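Local atomic coordinates of transcriptional regulator (Bacillus subtilis, PDB entry 1VI0), a protein that represses genes of fatty acid transport and beta-oxidation as a DNA-binding homodimer whose DNA binding is inhibited by long-chain fatty acyl-CoA. Residues Tyr10-Ile21 and Ile55-Lys63. Sequence-based numbering, arbitrary orientation.
With DCC (dodecyl-coa), chain C.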
ATOM      1  N   TYR A  10      29.505  -1.527   7.342  1.00 35.09           N
ATOM      2  CA  TYR A  10      28.147  -0.956   7.337  1.00 34.82           C
ATOM      3  C   TYR A  10      27.274  -1.680   6.321  1.00 34.36           C
ATOM      4  O   TYR A  10      26.299  -2.328   6.749  1.00 33.49           O
ATOM      5  CB  TYR A  10      28.191   0.525   7.133  1.00 35.67           C
ATOM      6  CG  TYR A  10      26.906   1.302   7.186  1.00 36.89           C
ATOM      7  CD1 TYR A  10      26.451   1.890   8.357  1.00 37.05           C
ATOM      8  CD2 TYR A  10      26.146   1.494   6.033  1.00 37.65           C
ATOM      9  CE1 TYR A  10      25.279   2.615   8.384  1.00 38.93           C
ATOM     10  CE2 TYR A  10      24.989   2.241   6.043  1.00 37.96           C
ATOM     11  CZ  TYR A  10      24.545   2.784   7.216  1.00 39.10           C
ATOM     12  OH  TYR A  10      23.398   3.544   7.286  1.00 40.61           O
HETATM   13  N   MSE A  11      27.662  -1.754   5.046  1.00 33.95           N
HETATM   14  CA  MSE A  11      26.847  -2.464   4.066  1.00 33.30           C
HETATM   15  C   MSE A  11      26.744  -3.937   4.272  1.00 31.62           C
HETATM   16  O   MSE A  11      25.687  -4.524   3.936  1.00 33.17           O
HETATM   17  CB  MSE A  11      27.248  -2.080   2.635  1.00 40.44           C
HETATM   18  CG  MSE A  11      27.048  -0.574   2.387  1.00 46.11           C
HETATM   19 SE   MSE A  11      25.179  -0.140   2.272  1.00 62.82          SE
HETATM   20  CE  MSE A  11      24.581  -1.635   1.229  1.00 54.93           C
ATOM     21  N   GLN A  12      27.717  -4.626   4.874  1.00 28.89           N
ATOM     22  CA  GLN A  12      27.587  -6.041   5.159  1.00 29.82           C
ATOM     23  C   GLN A  12      26.405  -6.278   6.126  1.00 29.32           C
ATOM     24  O   GLN A  12      25.726  -7.298   6.086  1.00 28.53           O
ATOM     25  CB  GLN A  12      28.819  -6.602   5.878  1.00 34.15           C
ATOM     26  CG  GLN A  12      29.990  -6.925   4.962  1.00 41.32           C
ATOM     27  CD  GLN A  12      31.162  -7.419   5.838  1.00 43.01           C
ATOM     28  OE1 GLN A  12      31.084  -8.575   6.257  1.00 44.78           O
ATOM     29  NE2 GLN A  12      32.095  -6.527   6.087  1.00 40.35           N
ATOM     30  N   ILE A  13      26.346  -5.353   7.108  1.00 27.06           N
ATOM     31  CA  ILE A  13      25.250  -5.454   8.081  1.00 26.04           C
ATOM     32  C   ILE A  13      23.909  -5.133   7.424  1.00 24.54           C
ATOM     33  O   ILE A  13      22.935  -5.858   7.643  1.00 24.92           O
ATOM     34  CB  ILE A  13      25.486  -4.508   9.274  1.00 22.82           C
ATOM     35  CG1 ILE A  13      26.630  -5.085  10.140  1.00 24.96           C
ATOM     36  CG2 ILE A  13      24.229  -4.354  10.109  1.00 28.33           C
ATOM     37  CD1 ILE A  13      27.335  -3.994  10.955  1.00 26.47           C
ATOM     38  N   ILE A  14      23.885  -4.055   6.643  1.00 25.29           N
ATOM     39  CA  ILE A  14      22.601  -3.743   5.958  1.00 27.40           C
ATOM     40  C   ILE A  14      22.132  -4.916   5.104  1.00 26.02           C
ATOM     41  O   ILE A  14      20.977  -5.315   5.098  1.00 25.36           O
ATOM     42  CB  ILE A  14      22.759  -2.497   5.088  1.00 28.73           C
ATOM     43  CG1 ILE A  14      23.005  -1.265   5.953  1.00 27.01           C
ATOM     44  CG2 ILE A  14      21.508  -2.312   4.221  1.00 27.33           C
ATOM     45  CD1 ILE A  14      21.848  -0.843   6.818  1.00 32.81           C
ATOM     46  N   ASP A  15      23.051  -5.589   4.403  1.00 29.65           N
ATOM     47  CA  ASP A  15      22.698  -6.714   3.539  1.00 29.54           C
ATOM     48  C   ASP A  15      22.249  -7.911   4.313  1.00 30.13           C
ATOM     49  O   ASP A  15      21.286  -8.628   3.973  1.00 30.20           O
ATOM     50  CB  ASP A  15      23.894  -7.021   2.626  1.00 37.33           C
ATOM     51  CG  ASP A  15      24.020  -6.094   1.446  1.00 37.59           C
ATOM     52  OD1 ASP A  15      23.274  -5.124   1.282  1.00 41.26           O
ATOM     53  OD2 ASP A  15      24.956  -6.337   0.621  1.00 44.78           O
ATOM     54  N   ALA A  16      22.896  -8.158   5.478  1.00 26.49           N
ATOM     55  CA  ALA A  16      22.459  -9.269   6.314  1.00 26.44           C
ATOM     56  C   ALA A  16      21.098  -8.947   6.909  1.00 21.02           C
ATOM     57  O   ALA A  16      20.229  -9.806   7.006  1.00 23.77           O
ATOM     58  CB  ALA A  16      23.476  -9.518   7.413  1.00 32.09           C
ATOM     59  N   ALA A  17      20.882  -7.676   7.264  1.00 23.94           N
ATOM     60  CA  ALA A  17      19.587  -7.250   7.801  1.00 22.71           C
ATOM     61  C   ALA A  17      18.466  -7.532   6.795  1.00 23.00           C
ATOM     62  O   ALA A  17      17.433  -8.062   7.187  1.00 22.40           O
ATOM     63  CB  ALA A  17      19.595  -5.786   8.143  1.00 25.73           C
ATOM     64  N   VAL A  18      18.722  -7.234   5.513  1.00 24.24           N
ATOM     65  CA  VAL A  18      17.656  -7.522   4.522  1.00 22.46           C
ATOM     66  C   VAL A  18      17.239  -8.965   4.568  1.00 22.49           C
ATOM     67  O   VAL A  18      16.078  -9.323   4.549  1.00 24.72           O
ATOM     68  CB  VAL A  18      18.115  -7.129   3.104  1.00 26.69           C
ATOM     69  CG1 VAL A  18      17.081  -7.610   2.077  1.00 24.50           C
ATOM     70  CG2 VAL A  18      18.263  -5.631   3.003  1.00 25.12           C
ATOM     71  N   GLU A  19      18.234  -9.855   4.576  1.00 24.90           N
ATOM     72  CA  GLU A  19      18.008 -11.278   4.602  1.00 24.56           C
ATOM     73  C   GLU A  19      17.258 -11.762   5.814  1.00 24.83           C
ATOM     74  O   GLU A  19      16.242 -12.454   5.724  1.00 27.42           O
ATOM     75  CB  GLU A  19      19.377 -11.980   4.525  1.00 31.24           C
ATOM     76  CG  GLU A  19      19.161 -13.430   4.069  1.00 41.34           C
ATOM     77  CD  GLU A  19      19.720 -14.406   5.071  1.00 45.67           C
ATOM     78  OE1 GLU A  19      19.314 -14.362   6.267  1.00 47.76           O
ATOM     79  OE2 GLU A  19      20.571 -15.224   4.654  1.00 50.22           O
ATOM     80  N   VAL A  20      17.753 -11.378   7.006  1.00 24.98           N
ATOM     81  CA  VAL A  20      17.137 -11.816   8.245  1.00 23.49           C
ATOM     82  C   VAL A  20      15.725 -11.296   8.393  1.00 22.67           C
ATOM     83  O   VAL A  20      14.809 -12.053   8.718  1.00 25.46           O
ATOM     84  CB  VAL A  20      18.001 -11.395   9.458  1.00 27.24           C
ATOM     85  CG1 VAL A  20      17.283 -11.698  10.748  1.00 26.61           C
ATOM     86  CG2 VAL A  20      19.378 -12.040   9.401  1.00 28.30           C
ATOM     87  N   ILE A  21      15.534 -10.013   8.099  1.00 25.50           N
ATOM     88  CA  ILE A  21      14.198  -9.382   8.202  1.00 24.23           C
ATOM     89  C   ILE A  21      13.241 -10.012   7.190  1.00 22.88           C
ATOM     90  O   ILE A  21      12.073 -10.306   7.505  1.00 23.71           O
ATOM     91  CB  ILE A  21      14.307  -7.879   8.009  1.00 21.43           C
ATOM     92  CG1 ILE A  21      15.012  -7.163   9.181  1.00 24.64           C
ATOM     93  CG2 ILE A  21      12.980  -7.226   7.727  1.00 23.28           C
ATOM     94  CD1 ILE A  21      15.638  -5.852   8.734  1.00 23.77           C
ATOM     95  N   ILE A  55      18.522   0.151  12.141  1.00 23.34           N
ATOM     96  CA  ILE A  55      18.932  -0.707  11.031  1.00 22.94           C
ATOM     97  C   ILE A  55      17.817  -0.736   9.955  1.00 22.99           C
ATOM     98  O   ILE A  55      18.158  -0.460   8.786  1.00 22.67           O
ATOM     99  CB  ILE A  55      19.263  -2.123  11.449  1.00 23.79           C
ATOM    100  CG1 ILE A  55      20.476  -2.140  12.427  1.00 26.20           C
ATOM    101  CG2 ILE A  55      19.601  -2.999  10.249  1.00 20.88           C
ATOM    102  CD1 ILE A  55      20.591  -3.519  13.103  1.00 28.02           C
ATOM    103  N   LEU A  56      16.591  -0.873  10.333  1.00 23.52           N
ATOM    104  CA  LEU A  56      15.477  -0.899   9.338  1.00 24.76           C
ATOM    105  C   LEU A  56      15.409   0.401   8.558  1.00 23.40           C
ATOM    106  O   LEU A  56      15.312   0.498   7.323  1.00 25.79           O
ATOM    107  CB  LEU A  56      14.164  -1.130  10.033  1.00 23.38           C
ATOM    108  CG  LEU A  56      12.950  -1.270   9.061  1.00 26.32           C
ATOM    109  CD1 LEU A  56      13.061  -2.589   8.316  1.00 26.37           C
ATOM    110  CD2 LEU A  56      11.682  -1.244   9.925  1.00 30.60           C
ATOM    111  N   ILE A  57      15.355   1.491   9.319  1.00 24.55           N
ATOM    112  CA  ILE A  57      15.319   2.831   8.720  1.00 24.90           C
ATOM    113  C   ILE A  57      16.527   3.112   7.853  1.00 26.43           C
ATOM    114  O   ILE A  57      16.387   3.583   6.703  1.00 25.70           O
ATOM    115  CB  ILE A  57      15.206   3.874   9.863  1.00 26.03           C
ATOM    116  CG1 ILE A  57      13.868   3.691  10.571  1.00 23.53           C
ATOM    117  CG2 ILE A  57      15.403   5.284   9.319  1.00 27.72           C
ATOM    118  CD1 ILE A  57      13.863   4.317  11.971  1.00 29.88           C
ATOM    119  N   SER A  58      17.741   2.752   8.263  1.00 24.25           N
ATOM    120  CA  SER A  58      18.971   2.977   7.536  1.00 24.14           C
ATOM    121  C   SER A  58      19.056   2.102   6.270  1.00 22.46           C
ATOM    122  O   SER A  58      19.503   2.550   5.230  1.00 24.90           O
ATOM    123  CB  SER A  58      20.200   2.721   8.415  1.00 28.27           C
ATOM    124  OG  SER A  58      20.267   3.712   9.458  1.00 23.94           O
ATOM    125  N   LEU A  59      18.514   0.904   6.390  1.00 24.75           N
ATOM    126  CA  LEU A  59      18.511  -0.007   5.184  1.00 24.46           C
ATOM    127  C   LEU A  59      17.629   0.644   4.135  1.00 23.01           C
ATOM    128  O   LEU A  59      18.022   0.754   2.953  1.00 26.55           O
ATOM    129  CB  LEU A  59      18.011  -1.315   5.672  1.00 25.25           C
ATOM    130  CG  LEU A  59      17.371  -2.407   4.882  1.00 29.69           C
ATOM    131  CD1 LEU A  59      17.086  -3.592   5.829  1.00 31.17           C
ATOM    132  CD2 LEU A  59      16.115  -2.047   4.112  1.00 27.39           C
ATOM    133  N   PHE A  60      16.457   1.137   4.530  1.00 23.24           N
ATOM    134  CA  PHE A  60      15.587   1.842   3.615  1.00 23.25           C
ATOM    135  C   PHE A  60      16.251   3.097   3.074  1.00 24.41           C
ATOM    136  O   PHE A  60      16.307   3.322   1.872  1.00 23.96           O
ATOM    137  CB  PHE A  60      14.226   2.160   4.214  1.00 23.90           C
ATOM    138  CG  PHE A  60      13.227   2.688   3.221  1.00 18.89           C
ATOM    139  CD1 PHE A  60      13.205   2.284   1.899  1.00 21.00           C
ATOM    140  CD2 PHE A  60      12.231   3.581   3.638  1.00 23.94           C
ATOM    141  CE1 PHE A  60      12.249   2.739   1.024  1.00 24.74           C
ATOM    142  CE2 PHE A  60      11.307   4.070   2.752  1.00 22.51           C
ATOM    143  CZ  PHE A  60      11.280   3.650   1.439  1.00 22.01           C
ATOM    144  N   LYS A  61      16.865   3.944   3.912  1.00 24.46           N
ATOM    145  CA  LYS A  61      17.519   5.155   3.440  1.00 25.17           C
ATOM    146  C   LYS A  61      18.655   4.930   2.457  1.00 26.27           C
ATOM    147  O   LYS A  61      18.767   5.680   1.488  1.00 30.26           O
ATOM    148  CB  LYS A  61      18.048   5.930   4.668  1.00 27.85           C
ATOM    149  CG  LYS A  61      18.514   7.335   4.363  1.00 33.39           C
ATOM    150  CD  LYS A  61      18.727   8.082   5.709  1.00 38.84           C
ATOM    151  CE  LYS A  61      19.327   9.449   5.469  1.00 43.54           C
ATOM    152  NZ  LYS A  61      20.734   9.370   4.967  1.00 45.52           N
ATOM    153  N   GLU A  62      19.459   3.914   2.686  1.00 26.54           N
ATOM    154  CA  GLU A  62      20.581   3.519   1.868  1.00 29.93           C
ATOM    155  C   GLU A  62      20.126   2.986   0.514  1.00 28.36           C
ATOM    156  O   GLU A  62      20.629   3.443  -0.523  1.00 32.16           O
ATOM    157  CB  GLU A  62      21.355   2.413   2.626  1.00 33.15           C
ATOM    158  CG  GLU A  62      22.556   1.870   1.876  1.00 40.65           C
ATOM    159  CD  GLU A  62      23.380   3.000   1.291  1.00 45.39           C
ATOM    160  OE1 GLU A  62      23.617   3.987   2.035  1.00 48.16           O
ATOM    161  OE2 GLU A  62      23.714   2.918   0.092  1.00 49.50           O
ATOM    162  N   LYS A  63      19.197   2.078   0.506  1.00 27.20           N
ATOM    163  CA  LYS A  63      18.685   1.467  -0.731  1.00 27.50           C
ATOM    164  C   LYS A  63      17.916   2.497  -1.527  1.00 27.67           C
ATOM    165  O   LYS A  63      18.146   2.665  -2.749  1.00 25.93           O
ATOM    166  CB  LYS A  63      17.886   0.231  -0.437  1.00 29.68           C
ATOM    167  CG  LYS A  63      18.483  -0.953   0.252  1.00 27.16           C
ATOM    168  CD  LYS A  63      19.662  -1.582  -0.479  1.00 32.22           C
ATOM    169  CE  LYS A  63      20.038  -2.917   0.147  1.00 32.72           C
ATOM    170  NZ  LYS A  63      21.056  -3.644  -0.703  1.00 35.60           N
TER
HETATM  171  C2  DCC C 205      -5.067  17.258  -0.737  1.00 32.34           C
HETATM  172  C4  DCC C 205      -3.175  16.519   0.223  1.00 29.53           C
HETATM  173  C5  DCC C 205      -3.084  15.424  -0.605  1.00 30.45           C
HETATM  174  C6  DCC C 205      -4.145  15.286  -1.528  1.00 32.05           C
HETATM  175  C8  DCC C 205      -1.394  15.344   0.664  1.00 27.88           C
HETATM  176  C10 DCC C 205      12.812   1.619  -3.288  1.00 37.64           C
HETATM  177  C11 DCC C 205      13.930   0.582  -3.082  1.00 38.37           C
HETATM  178  C12 DCC C 205      14.623   0.689  -1.726  1.00 38.73           C
HETATM  179  N9  DCC C 205      -2.097  16.458   1.058  1.00 29.79           N
HETATM  180  N7  DCC C 205      -1.966  14.674  -0.305  1.00 29.76           N
HETATM  181  N3  DCC C 205      -4.124  17.479   0.194  1.00 30.35           N
HETATM  182  N1  DCC C 205      -5.100  16.236  -1.620  1.00 30.58           N
HETATM  183  N6  DCC C 205      -4.194  14.242  -2.356  1.00 31.56           N
HETATM  184  C1' DCC C 205      -1.708  17.527   2.049  1.00 29.20           C
HETATM  185  C2' DCC C 205      -1.116  16.977   3.364  1.00 29.64           C
HETATM  186  O2' DCC C 205      -2.215  16.946   4.315  1.00 30.61           O
HETATM  187  C3' DCC C 205      -0.170  18.151   3.781  1.00 30.53           C
HETATM  188  O3' DCC C 205      -1.013  19.285   4.192  1.00 33.82           O
HETATM  189  C4' DCC C 205       0.425  18.511   2.362  1.00 30.19           C
HETATM  190  O4' DCC C 205      -0.596  18.183   1.419  1.00 29.86           O
HETATM  191  C5' DCC C 205       1.745  17.811   2.133  1.00 30.69           C
HETATM  192  O5' DCC C 205       1.691  16.377   2.387  1.00 32.09           O
HETATM  193  P1  DCC C 205       2.292  15.295   1.385  1.00 31.04           P
HETATM  194  O11 DCC C 205       2.102  13.984   1.969  1.00 31.53           O
HETATM  195  O12 DCC C 205       1.715  15.581  -0.038  1.00 30.83           O
HETATM  196  O6  DCC C 205       3.790  15.675   1.239  1.00 32.31           O
HETATM  197  P2  DCC C 205       4.647  15.391   2.460  1.00 33.08           P
HETATM  198  O21 DCC C 205       6.070  15.490   1.965  1.00 30.12           O
HETATM  199  O22 DCC C 205       4.194  16.224   3.581  1.00 32.64           O
HETATM  200  O7  DCC C 205       4.469  13.844   2.917  1.00 32.65           O
HETATM  201  CPA DCC C 205       5.291  12.818   2.198  1.00 29.13           C
HETATM  202  CPB DCC C 205       4.969  11.406   2.770  1.00 28.55           C
HETATM  203  CP8 DCC C 205       3.445  11.242   2.919  1.00 27.96           C
HETATM  204  CP7 DCC C 205       5.599  11.341   4.156  1.00 29.14           C
HETATM  205  CP9 DCC C 205       5.611  10.311   1.997  1.00 31.30           C
HETATM  206  OP3 DCC C 205       2.772  11.574   1.750  1.00 28.69           O
HETATM  207  CP6 DCC C 205       3.035   9.859   3.385  1.00 27.02           C
HETATM  208  OP2 DCC C 205       3.372   9.464   4.493  1.00 26.67           O
HETATM  209  NP2 DCC C 205       2.308   9.205   2.523  1.00 28.05           N
HETATM  210  CP5 DCC C 205       1.847   7.785   2.818  1.00 25.85           C
HETATM  211  CP4 DCC C 205       2.879   6.877   2.042  1.00 27.60           C
HETATM  212  CP3 DCC C 205       2.681   5.402   2.435  1.00 28.30           C
HETATM  213  OP1 DCC C 205       2.798   5.058   3.610  1.00 29.39           O
HETATM  214  NP1 DCC C 205       2.350   4.607   1.470  1.00 26.73           N
HETATM  215  CP2 DCC C 205       2.076   3.159   1.598  1.00 27.37           C
HETATM  216  CP1 DCC C 205       3.195   2.530   0.821  1.00 27.11           C
HETATM  217  S   DCC C 205       4.875   3.102   1.158  1.00 28.24           S
HETATM  218  P3  DCC C 205      -0.802  20.284   5.433  1.00 39.15           P
HETATM  219  O31 DCC C 205      -0.309  19.502   6.567  1.00 38.84           O
HETATM  220  O32 DCC C 205       0.161  21.328   5.050  1.00 34.68           O
HETATM  221  O33 DCC C 205      -2.188  20.836   5.628  1.00 35.55           O
HETATM  222  CA1 DCC C 205       5.297   2.079   2.591  1.00 30.66           C
HETATM  223  CA2 DCC C 205       6.837   1.977   2.825  1.00 31.97           C
HETATM  224  OA1 DCC C 205       4.462   1.489   3.239  1.00 29.85           O
HETATM  225  CA3 DCC C 205       7.507   0.944   1.899  1.00 32.82           C
HETATM  226  CA4 DCC C 205       8.600   1.386   0.998  1.00 35.68           C
HETATM  227  CA5 DCC C 205       8.208   1.525  -0.455  1.00 30.86           C
HETATM  228  CA6 DCC C 205       9.286   1.116  -1.442  1.00 33.76           C
HETATM  229  CA7 DCC C 205       9.930   2.245  -2.213  1.00 35.13           C
HETATM  230  CA8 DCC C 205      10.345   2.002  -3.620  1.00 35.63           C
HETATM  231  CA9 DCC C 205      11.504   1.025  -3.836  1.00 38.67           C
HETATM  232  O   HOH W   1      22.886   4.989   9.703  1.00 41.54           O
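I14 lies over the backbone of L59, its CD1 3.8 Å from L59 N, and knobs-into-holes packing runs both ways: I14 sits among I55, S58, L59 and K63, while L59 sits among I14, A17, V18 and I21. L59 CD1 comes to 3.7 Å from V18 CG2 because chi1 (157°) swings CG away from the backbone N; the same methyl meets I21 CD1 tip to tip. A17 CB and I55 CG2, 3.5 Å apart, make the tightest carbon contact, where the short alanine admits the isoleucine branch. The segment axes cross at -108° and approach to 9.9 Å, joining helix 9-24 of the TetR-type DNA-binding domain to helix 52-75, which also lines the dodecyl-CoA pocket. The selenium of M11, a selenomethionine, rests 3.3 Å from E62 CG; K63 NZ and D15 OD1 form a salt bridge at 3.3 Å whose hydrogen bond is weak; and one water, in the plane of the Y10 ring, links Y10 OH to S58 OG, which also bonds D54 O. F60 points away from helix 9-24, its CZ 3.5 Å from CA4 of the dodecyl chain; an alanine here would probably open a gap beside the acyl chain and against I121 and I124. K63 CB also touches the dodecyl end, at C12, so one short helical segment meets both the acyl chain and helix 9-24, consistent with acyl-CoA binding being relayed through mainly apolar packing.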